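Local coordinates for protein 3-oxo-tetronate kinase (Salmonella typhimurium, PDB 3DQQ) that probably phosphorylates 3-oxo-tetronate to 3-oxo-tetronate 4-phosphate at the expense of ATP, as a member of the four-carbon acid sugar kinase family, at residues Q127-A138 against M150-L158; P381-W389 against D408-F419. All blocks are in the same frame, centred on the assembly; numbering follows the deposited sequence.

Contact 1: residues Q127-A138 against M150-L158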
loop_
_atom_site.group_PDB
_atom_site.type_symbol
_atom_site.label_atom_id
_atom_site.label_comp_id
_atom_site.label_asym_id
_atom_site.label_seq_id
_atom_site.Cartn_x
_atom_site.Cartn_y
_atom_site.Cartn_z
ATOM N N GLN A 127 -5.378 14.962 -30.991
ATOM C CA GLN A 127 -6.278 14.217 -31.881
ATOM C C GLN A 127 -7.334 13.353 -31.176
ATOM O O GLN A 127 -7.877 12.381 -31.766
ATOM C CB GLN A 127 -5.488 13.350 -32.832
ATOM C CG GLN A 127 -4.455 14.101 -33.619
ATOM C CD GLN A 127 -5.022 15.097 -34.584
ATOM O OE1 GLN A 127 -6.106 14.941 -35.133
ATOM N NE2 GLN A 127 -4.282 16.149 -34.787
ATOM N N GLY A 128 -7.630 13.712 -29.927
ATOM C CA GLY A 128 -8.584 12.958 -29.137
ATOM C C GLY A 128 -8.024 11.870 -28.260
ATOM O O GLY A 128 -8.775 11.233 -27.518
ATOM N N TYR A 129 -6.714 11.683 -28.311
ATOM C CA TYR A 129 -6.066 10.669 -27.484
ATOM C C TYR A 129 -5.543 11.327 -26.220
ATOM O O TYR A 129 -5.009 12.432 -26.268
ATOM C CB TYR A 129 -4.903 10.012 -28.226
ATOM C CG TYR A 129 -5.291 9.225 -29.464
ATOM C CD1 TYR A 129 -5.365 7.834 -29.445
ATOM C CD2 TYR A 129 -5.554 9.879 -30.672
ATOM C CE1 TYR A 129 -5.685 7.131 -30.572
ATOM C CE2 TYR A 129 -5.894 9.174 -31.811
ATOM C CZ TYR A 129 -5.958 7.805 -31.750
ATOM O OH TYR A 129 -6.277 7.118 -32.904
ATOM N N LEU A 130 -5.713 10.655 -25.090
ATOM C CA LEU A 130 -5.333 11.210 -23.819
ATOM C C LEU A 130 -3.951 10.713 -23.462
ATOM O O LEU A 130 -3.684 9.526 -23.545
ATOM C CB LEU A 130 -6.370 10.816 -22.759
ATOM C CG LEU A 130 -6.197 11.199 -21.256
ATOM C CD1 LEU A 130 -5.898 12.669 -21.060
ATOM C CD2 LEU A 130 -7.476 10.839 -20.444
ATOM N N PHE A 131 -3.102 11.633 -23.030
ATOM C CA PHE A 131 -1.756 11.363 -22.614
ATOM C C PHE A 131 -1.503 11.683 -21.169
ATOM O O PHE A 131 -1.789 12.740 -20.721
ATOM C CB PHE A 131 -0.788 12.202 -23.410
ATOM C CG PHE A 131 -0.675 11.811 -24.814
ATOM C CD1 PHE A 131 0.333 11.007 -25.227
ATOM C CD2 PHE A 131 -1.560 12.255 -25.726
ATOM C CE1 PHE A 131 0.429 10.660 -26.477
ATOM C CE2 PHE A 131 -1.461 11.886 -26.984
ATOM C CZ PHE A 131 -0.463 11.092 -27.359
ATOM N N VAL A 132 -0.903 10.747 -20.468
ATOM C CA VAL A 132 -0.467 10.942 -19.117
ATOM C C VAL A 132 1.022 11.054 -19.136
ATOM O O VAL A 132 1.708 10.102 -19.309
ATOM C CB VAL A 132 -0.847 9.769 -18.258
ATOM C CG1 VAL A 132 -0.293 9.913 -16.910
ATOM C CG2 VAL A 132 -2.296 9.641 -18.197
ATOM N N MET A 133 1.510 12.253 -18.951
ATOM C CA MET A 133 2.909 12.539 -19.087
ATOM C C MET A 133 3.353 12.301 -20.495
ATOM O O MET A 133 2.809 12.848 -21.406
ATOM C CB MET A 133 3.717 11.713 -18.130
ATOM C CG MET A 133 3.238 11.785 -16.702
ATOM S SD MET A 133 3.198 13.382 -15.918
ATOM C CE MET A 133 2.350 12.915 -14.473
ATOM N N ASN A 134 4.348 11.461 -20.674
ATOM C CA ASN A 134 4.880 11.237 -21.987
ATOM C C ASN A 134 4.357 10.033 -22.709
ATOM O O ASN A 134 4.845 9.683 -23.719
ATOM C CB ASN A 134 6.393 11.237 -21.955
ATOM C CG ASN A 134 6.947 10.355 -20.908
ATOM O OD1 ASN A 134 6.299 10.069 -19.937
ATOM N ND2 ASN A 134 8.154 9.903 -21.104
ATOM N N HIS A 135 3.341 9.412 -22.176
ATOM C CA HIS A 135 2.770 8.228 -22.761
ATOM C C HIS A 135 1.265 8.315 -22.867
ATOM O O HIS A 135 0.621 9.022 -22.083
ATOM C CB HIS A 135 3.118 7.049 -21.890
ATOM C CG HIS A 135 4.592 6.849 -21.715
ATOM N ND1 HIS A 135 5.401 6.336 -22.713
ATOM C CD2 HIS A 135 5.405 7.113 -20.666
ATOM C CE1 HIS A 135 6.652 6.299 -22.287
ATOM N NE2 HIS A 135 6.678 6.759 -21.047
ATOM N N LEU A 136 0.708 7.597 -23.845
ATOM C CA LEU A 136 -0.743 7.353 -23.924
ATOM C C LEU A 136 -1.298 6.776 -22.619
ATOM O O LEU A 136 -0.643 5.961 -21.966
ATOM C CB LEU A 136 -1.066 6.387 -25.067
ATOM C CG LEU A 136 -0.899 6.855 -26.516
ATOM C CD1 LEU A 136 -0.966 5.627 -27.401
ATOM C CD2 LEU A 136 -1.942 7.917 -26.936
ATOM N N LEU A 137 -2.493 7.216 -22.244
ATOM C CA LEU A 137 -3.233 6.656 -21.114
ATOM C C LEU A 137 -2.976 5.185 -20.897
ATOM O O LEU A 137 -2.635 4.773 -19.793
ATOM C CB LEU A 137 -4.740 6.748 -21.359
ATOM C CG LEU A 137 -5.708 7.129 -20.234
ATOM C CD1 LEU A 137 -7.071 6.538 -20.535
ATOM C CD2 LEU A 137 -5.249 6.789 -18.881
ATOM N N ALA A 138 -3.168 4.394 -21.951
ATOM C CA ALA A 138 -3.186 2.968 -21.786
ATOM C C ALA A 138 -1.773 2.416 -21.639
ATOM O O ALA A 138 -1.611 1.258 -21.329
ATOM C CB ALA A 138 -3.927 2.301 -22.921
ATOM N N MET A 150 -7.555 1.473 -17.419
ATOM C CA MET A 150 -7.827 2.128 -18.682
ATOM C C MET A 150 -6.899 1.524 -19.738
ATOM O O MET A 150 -5.702 1.781 -19.751
ATOM C CB MET A 150 -7.606 3.628 -18.533
ATOM C CG MET A 150 -8.341 4.271 -17.380
ATOM S SD MET A 150 -10.191 4.279 -17.338
ATOM C CE MET A 150 -10.460 5.354 -18.794
ATOM N N THR A 151 -7.451 0.703 -20.622
ATOM C CA THR A 151 -6.647 0.005 -21.609
ATOM C C THR A 151 -6.849 0.552 -23.051
ATOM O O THR A 151 -6.497 -0.091 -24.008
ATOM C CB THR A 151 -6.963 -1.512 -21.535
ATOM O OG1 THR A 151 -8.264 -1.764 -22.073
ATOM C CG2 THR A 151 -6.877 -2.051 -20.075
ATOM N N ASP A 152 -7.393 1.752 -23.201
ATOM C CA ASP A 152 -7.564 2.408 -24.502
ATOM C C ASP A 152 -7.413 3.908 -24.214
ATOM O O ASP A 152 -7.839 4.363 -23.171
ATOM C CB ASP A 152 -8.912 2.026 -25.085
ATOM C CG ASP A 152 -9.193 2.622 -26.474
ATOM O OD1 ASP A 152 -8.336 3.267 -27.140
ATOM O OD2 ASP A 152 -10.361 2.440 -26.926
ATOM N N SER A 153 -6.788 4.653 -25.107
ATOM C CA SER A 153 -6.434 6.018 -24.893
ATOM C C SER A 153 -7.259 6.953 -25.747
ATOM O O SER A 153 -7.117 8.169 -25.612
ATOM C CB SER A 153 -4.942 6.234 -25.209
ATOM O OG SER A 153 -4.133 5.226 -24.600
ATOM N N TYR A 154 -8.124 6.418 -26.609
ATOM C CA TYR A 154 -8.861 7.253 -27.554
ATOM C C TYR A 154 -10.234 7.675 -26.972
ATOM O O TYR A 154 -11.150 6.849 -26.820
ATOM C CB TYR A 154 -9.038 6.496 -28.839
ATOM C CG TYR A 154 -9.537 7.347 -29.999
ATOM C CD1 TYR A 154 -8.900 8.506 -30.353
ATOM C CD2 TYR A 154 -10.655 6.972 -30.750
ATOM C CE1 TYR A 154 -9.355 9.270 -31.400
ATOM C CE2 TYR A 154 -11.124 7.764 -31.803
ATOM C CZ TYR A 154 -10.467 8.897 -32.125
ATOM O OH TYR A 154 -10.891 9.684 -33.181
ATOM N N LEU A 155 -10.361 8.952 -26.618
ATOM C CA LEU A 155 -11.455 9.390 -25.788
ATOM C C LEU A 155 -12.806 9.155 -26.435
ATOM O O LEU A 155 -13.729 8.653 -25.800
ATOM C CB LEU A 155 -11.258 10.839 -25.375
ATOM C CG LEU A 155 -10.238 11.047 -24.233
ATOM C CD1 LEU A 155 -9.681 12.497 -24.224
ATOM C CD2 LEU A 155 -10.838 10.667 -22.884
ATOM N N PRO A 156 -12.921 9.426 -27.723
ATOM C CA PRO A 156 -14.200 9.134 -28.366
ATOM C C PRO A 156 -14.648 7.675 -28.303
ATOM O O PRO A 156 -15.840 7.425 -28.242
ATOM C CB PRO A 156 -13.958 9.539 -29.834
ATOM C CG PRO A 156 -12.843 10.407 -29.822
ATOM C CD PRO A 156 -11.959 9.959 -28.691
ATOM N N ARG A 157 -13.709 6.724 -28.367
ATOM C CA ARG A 157 -14.065 5.314 -28.136
ATOM C C ARG A 157 -14.432 5.080 -26.706
ATOM O O ARG A 157 -15.423 4.436 -26.460
ATOM C CB ARG A 157 -12.955 4.335 -28.502
ATOM C CG ARG A 157 -13.090 3.763 -29.891
ATOM C CD ARG A 157 -12.318 2.464 -30.020
ATOM N NE ARG A 157 -10.889 2.660 -29.729
ATOM C CZ ARG A 157 -10.000 3.152 -30.597
ATOM N NH1 ARG A 157 -10.353 3.488 -31.816
ATOM N NH2 ARG A 157 -8.745 3.323 -30.234
ATOM N N LEU A 158 -13.639 5.591 -25.770
ATOM C CA LEU A 158 -13.940 5.444 -24.349
ATOM C C LEU A 158 -15.312 5.992 -24.059
ATOM O O LEU A 158 -16.052 5.396 -23.254
ATOM C CB LEU A 158 -12.941 6.204 -23.480
ATOM C CG LEU A 158 -11.548 5.593 -23.396
ATOM C CD1 LEU A 158 -10.605 6.489 -22.627
ATOM C CD2 LEU A 158 -11.620 4.234 -22.776
HETATM O O HOH W 1 -9.269 11.660 -33.790
#
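Tyr129 and Tyr154 mark a single beta bridge, where a short hairpin of the sugar-binding N-terminal domain meets the loop that leads into helix 155-160. Two backbone bonds flank the bridged pair: Leu155 N gives its hydrogen to Gly128 O at 2.9 Å, and Leu130 N reaches Ser153 O at the same length. The two tyrosine rings meet at an oblique 41°, with Tyr154 CD1 lying over the centre of the Tyr129 ring and 3.3 Å from Tyr129 CZ. With chi1 at -168°, CG of Tyr154 lies opposite the backbone N, and the ring comes back toward the hairpin; there its edge meets Gln127 O, and a water ties Gln127 O to Tyr154 OH. Further along, Ser153 OG accepts from Ala138 N over 2.9 Å in a fairly straight bond (160°), so one serine holds the hairpin by its carbonyl at one strand and by its hydroxyl just past the other. Leu137 lays CD1 against Met150 CB at 3.6 Å, crossing it at a slant. Within the loop, Asp152 OD1 closes an Asx turn onto Tyr154 N, while Arg157 grips both carboxylate oxygens side-on with NE and NH2 and carries Tyr154 CD2 over one guanidinium face. Strand 129-132 is the middle of a three-stranded antiparallel sheet, between strands 123-126 and 135-136; Leu155 reaches across to Val125 of the former, Tyr154 and Pro156 lean on strand 167-170, and the far end of the hairpin packs against the second subunit.

Contact 2: residues P381-W389 against D408-F419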
loop_
_atom_site.group_PDB
_atom_site.type_symbol
_atom_site.label_atom_id
_atom_site.label_comp_id
_atom_site.label_asym_id
_atom_site.label_seq_id
_atom_site.Cartn_x
_atom_site.Cartn_y
_atom_site.Cartn_z
ATOM N N PRO A 381 -7.162 30.369 -0.361
ATOM C CA PRO A 381 -5.903 30.248 -1.050
ATOM C C PRO A 381 -5.259 28.885 -0.907
ATOM O O PRO A 381 -5.555 28.163 0.048
ATOM C CB PRO A 381 -5.035 31.281 -0.367
ATOM C CG PRO A 381 -5.649 31.502 0.946
ATOM C CD PRO A 381 -7.063 31.178 0.860
ATOM N N CYS A 382 -4.384 28.561 -1.859
ATOM C CA CYS A 382 -3.606 27.344 -1.831
ATOM C C CYS A 382 -2.481 27.324 -0.884
ATOM O O CYS A 382 -1.757 28.288 -0.782
ATOM C CB CYS A 382 -2.908 27.166 -3.135
ATOM S SG CYS A 382 -4.027 26.560 -4.204
ATOM N N ILE A 383 -2.279 26.177 -0.270
ATOM C CA ILE A 383 -1.105 25.945 0.508
ATOM C C ILE A 383 -0.188 25.191 -0.433
ATOM O O ILE A 383 0.982 25.458 -0.501
ATOM C CB ILE A 383 -1.443 25.164 1.797
ATOM C CG1 ILE A 383 -2.517 25.921 2.607
ATOM C CG2 ILE A 383 -0.197 24.953 2.613
ATOM C CD1 ILE A 383 -3.357 25.076 3.510
ATOM N N SER A 384 -0.735 24.250 -1.176
ATOM C CA SER A 384 0.007 23.474 -2.151
ATOM C C SER A 384 -1.019 23.187 -3.196
ATOM O O SER A 384 -2.196 23.368 -2.964
ATOM C CB SER A 384 0.486 22.140 -1.566
ATOM O OG SER A 384 1.624 22.285 -0.719
ATOM N N PRO A 385 -0.595 22.730 -4.357
ATOM C CA PRO A 385 -1.606 22.455 -5.368
ATOM C C PRO A 385 -2.601 21.437 -4.884
ATOM O O PRO A 385 -2.208 20.406 -4.354
ATOM C CB PRO A 385 -0.788 21.889 -6.525
ATOM C CG PRO A 385 0.574 22.512 -6.333
ATOM C CD PRO A 385 0.767 22.483 -4.853
ATOM N N GLY A 386 -3.885 21.754 -5.059
ATOM C CA GLY A 386 -4.994 20.852 -4.732
ATOM C C GLY A 386 -5.455 21.010 -3.295
ATOM O O GLY A 386 -6.471 20.431 -2.914
ATOM N N VAL A 387 -4.728 21.799 -2.504
ATOM C CA VAL A 387 -4.947 21.870 -1.087
ATOM C C VAL A 387 -5.010 23.290 -0.601
ATOM O O VAL A 387 -4.012 23.814 -0.103
ATOM C CB VAL A 387 -3.841 21.148 -0.353
ATOM C CG1 VAL A 387 -4.189 21.034 1.146
ATOM C CG2 VAL A 387 -3.644 19.793 -1.010
ATOM N N PRO A 388 -6.191 23.906 -0.710
ATOM C CA PRO A 388 -6.463 25.230 -0.205
ATOM C C PRO A 388 -6.963 25.272 1.236
ATOM O O PRO A 388 -7.522 24.302 1.732
ATOM C CB PRO A 388 -7.614 25.670 -1.071
ATOM C CG PRO A 388 -8.392 24.436 -1.237
ATOM C CD PRO A 388 -7.379 23.330 -1.348
ATOM N N TRP A 389 -6.795 26.412 1.885
ATOM C CA TRP A 389 -7.533 26.712 3.095
ATOM C C TRP A 389 -8.982 26.907 2.715
ATOM O O TRP A 389 -9.271 27.485 1.702
ATOM C CB TRP A 389 -7.026 28.011 3.750
ATOM C CG TRP A 389 -5.897 27.796 4.722
ATOM C CD1 TRP A 389 -4.584 28.168 4.568
ATOM C CD2 TRP A 389 -5.984 27.163 5.991
ATOM N NE1 TRP A 389 -3.858 27.809 5.666
ATOM C CE2 TRP A 389 -4.693 27.189 6.559
ATOM C CE3 TRP A 389 -7.033 26.587 6.716
ATOM C CZ2 TRP A 389 -4.423 26.640 7.801
ATOM C CZ3 TRP A 389 -6.773 26.071 7.956
ATOM C CH2 TRP A 389 -5.475 26.092 8.484
ATOM N N ASP A 408 4.227 18.994 0.059
ATOM C CA ASP A 408 5.655 18.875 0.228
ATOM C C ASP A 408 5.973 18.580 1.716
ATOM O O ASP A 408 5.089 18.566 2.573
ATOM C CB ASP A 408 6.271 20.219 -0.150
ATOM C CG ASP A 408 5.643 21.443 0.660
ATOM O OD1 ASP A 408 4.365 21.583 0.831
ATOM O OD2 ASP A 408 6.477 22.278 1.117
ATOM N N GLU A 409 7.249 18.374 2.009
ATOM C CA GLU A 409 7.730 18.039 3.352
ATOM C C GLU A 409 7.245 18.970 4.457
ATOM O O GLU A 409 6.851 18.525 5.550
ATOM C CB GLU A 409 9.258 18.044 3.331
ATOM C CG GLU A 409 9.939 17.205 4.409
ATOM C CD GLU A 409 11.476 17.308 4.355
ATOM O OE1 GLU A 409 12.011 18.392 3.990
ATOM O OE2 GLU A 409 12.151 16.299 4.682
ATOM N N SER A 410 7.266 20.265 4.173
ATOM C CA SER A 410 6.975 21.255 5.198
ATOM C C SER A 410 5.519 21.727 5.215
ATOM O O SER A 410 5.200 22.733 5.844
ATOM C CB SER A 410 7.914 22.443 5.016
ATOM O OG SER A 410 7.653 23.063 3.779
ATOM N N PHE A 411 4.635 20.993 4.555
ATOM C CA PHE A 411 3.233 21.377 4.460
ATOM C C PHE A 411 2.616 21.901 5.754
ATOM O O PHE A 411 2.016 22.984 5.767
ATOM C CB PHE A 411 2.419 20.196 3.993
ATOM C CG PHE A 411 0.934 20.467 3.907
ATOM C CD1 PHE A 411 0.409 21.200 2.867
ATOM C CD2 PHE A 411 0.063 19.938 4.840
ATOM C CE1 PHE A 411 -0.942 21.425 2.782
ATOM C CE2 PHE A 411 -1.268 20.165 4.754
ATOM C CZ PHE A 411 -1.771 20.925 3.728
ATOM N N PHE A 412 2.771 21.143 6.835
ATOM C CA PHE A 412 2.130 21.488 8.094
ATOM C C PHE A 412 2.670 22.788 8.674
ATOM O O PHE A 412 1.958 23.470 9.444
ATOM C CB PHE A 412 2.321 20.390 9.146
ATOM C CG PHE A 412 1.702 19.076 8.808
ATOM C CD1 PHE A 412 0.471 18.991 8.224
ATOM C CD2 PHE A 412 2.336 17.914 9.139
ATOM C CE1 PHE A 412 -0.096 17.769 7.930
ATOM C CE2 PHE A 412 1.752 16.666 8.847
ATOM C CZ PHE A 412 0.541 16.609 8.249
ATOM N N ILE A 413 3.927 23.117 8.358
ATOM C CA ILE A 413 4.443 24.434 8.731
ATOM C C ILE A 413 3.889 25.507 7.791
ATOM O O ILE A 413 3.384 26.524 8.253
ATOM C CB ILE A 413 5.976 24.516 8.739
ATOM C CG1 ILE A 413 6.547 23.674 9.856
ATOM C CG2 ILE A 413 6.419 25.910 9.019
ATOM C CD1 ILE A 413 7.989 23.948 10.118
ATOM N N ARG A 414 3.956 25.279 6.481
ATOM C CA ARG A 414 3.582 26.333 5.543
ATOM C C ARG A 414 2.151 26.720 5.752
ATOM O O ARG A 414 1.852 27.905 5.799
ATOM C CB ARG A 414 3.852 25.939 4.092
ATOM C CG ARG A 414 5.379 25.688 3.885
ATOM C CD ARG A 414 5.858 25.651 2.419
ATOM N NE ARG A 414 4.955 24.844 1.594
ATOM C CZ ARG A 414 3.942 25.330 0.872
ATOM N NH1 ARG A 414 3.668 26.637 0.834
ATOM N NH2 ARG A 414 3.200 24.480 0.173
ATOM N N ALA A 415 1.292 25.718 5.944
ATOM C CA ALA A 415 -0.118 25.929 6.239
ATOM C C ALA A 415 -0.341 27.023 7.278
ATOM O O ALA A 415 -1.338 27.718 7.252
ATOM C CB ALA A 415 -0.718 24.634 6.728
ATOM N N GLN A 416 0.603 27.159 8.200
ATOM C CA GLN A 416 0.483 28.086 9.299
ATOM C C GLN A 416 1.264 29.361 9.058
ATOM O O GLN A 416 0.771 30.443 9.294
ATOM C CB GLN A 416 1.005 27.418 10.567
ATOM C CG GLN A 416 0.039 26.453 11.214
ATOM C CD GLN A 416 0.651 25.675 12.370
ATOM O OE1 GLN A 416 1.345 24.683 12.174
ATOM N NE2 GLN A 416 0.378 26.114 13.572
ATOM N N ARG A 417 2.502 29.211 8.611
ATOM C CA ARG A 417 3.463 30.313 8.557
ATOM C C ARG A 417 3.212 31.258 7.401
ATOM O O ARG A 417 3.448 32.458 7.504
ATOM C CB ARG A 417 4.882 29.766 8.410
ATOM C CG ARG A 417 5.442 29.142 9.661
ATOM C CD ARG A 417 6.183 30.131 10.533
ATOM N NE ARG A 417 6.790 29.470 11.693
ATOM C CZ ARG A 417 7.854 28.657 11.634
ATOM N NH1 ARG A 417 8.466 28.350 10.478
ATOM N NH2 ARG A 417 8.309 28.128 12.755
ATOM N N GLU A 418 2.755 30.713 6.282
ATOM C CA GLU A 418 2.403 31.548 5.145
ATOM C C GLU A 418 0.971 32.056 5.184
ATOM O O GLU A 418 0.497 32.568 4.195
ATOM C CB GLU A 418 2.694 30.806 3.851
ATOM C CG GLU A 418 4.192 30.654 3.662
ATOM C CD GLU A 418 4.580 29.476 2.762
ATOM O OE1 GLU A 418 3.867 29.211 1.734
ATOM O OE2 GLU A 418 5.615 28.822 3.077
ATOM N N PHE A 419 0.283 31.942 6.313
ATOM C CA PHE A 419 -1.066 32.446 6.400
ATOM C C PHE A 419 -1.337 32.911 7.793
ATOM O O PHE A 419 -1.696 32.150 8.636
ATOM C CB PHE A 419 -2.051 31.364 6.008
ATOM C CG PHE A 419 -1.826 30.840 4.646
ATOM C CD1 PHE A 419 -2.460 31.408 3.559
ATOM C CD2 PHE A 419 -0.929 29.811 4.431
ATOM C CE1 PHE A 419 -2.233 30.938 2.278
ATOM C CE2 PHE A 419 -0.690 29.343 3.150
ATOM C CZ PHE A 419 -1.353 29.913 2.071
#
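Between Ile383 and Val387 the chain doubles back through a type II turn from Ser384 and a classic beta bulge, setting the corner beside helix 411-417, with Ile383 and Ala415 5.8 Å apart at their CA atoms. The carbonyl at this corner is met by Arg414: its NH2 donates a hydrogen bond to Ile383 O from above the carbonyl plane, while NH1 adds a weak bond to the same oxygen. The guanidinium is held by acids of its own segment, Asp408 side-on through NE and NH2, and Glu418 more weakly through NH1 in a salt bridge, a network that probably helps fix its rotation. Ile383 CG2 touches Phe411 CE1 at 3.6 Å, the two side chains crossing at about a right angle, and Val387 CG1 comes to 3.5 Å from Phe411 CZ. Nearer the end of the helix, Trp389 NE1 donates to Ala415 O at 3.0 Å, in the carbonyl plane and on a lone pair. The same indole edge points at the face of Phe419, a T-shaped pair with planes at 67°. With CG beside its backbone N (chi1 -58°), Phe419 also brings CE1 within 3.7 Å of Pro381 CG. This is a C-terminal helix packed on an antiparallel strand pair, with Phe411 and Trp389 also touching strands 356-360 and 398-402, in the nucleotide-binding part of the kinase.

Contact 1 and contact 2 lie in different parts of the kinase, the first within the sugar-binding N-terminal domain and the second around the nucleotide-binding C-terminal domain. Their centres are about 32 Å apart and their nearest atoms about 12 Å, so they do not touch; along the chain, 127-138 and 150-158 are joined before 381-389 and 408-419 begin. Contact 2 is near the probable ATP site: the side chain of Val387 is about 9 Å from Gly404, and that of Phe411 about 9 Å from Gly361. Contact 1 lies away from these positions; of the two it is the one at the subunit interface, since no other chain of the assembly touches the segments of contact 2.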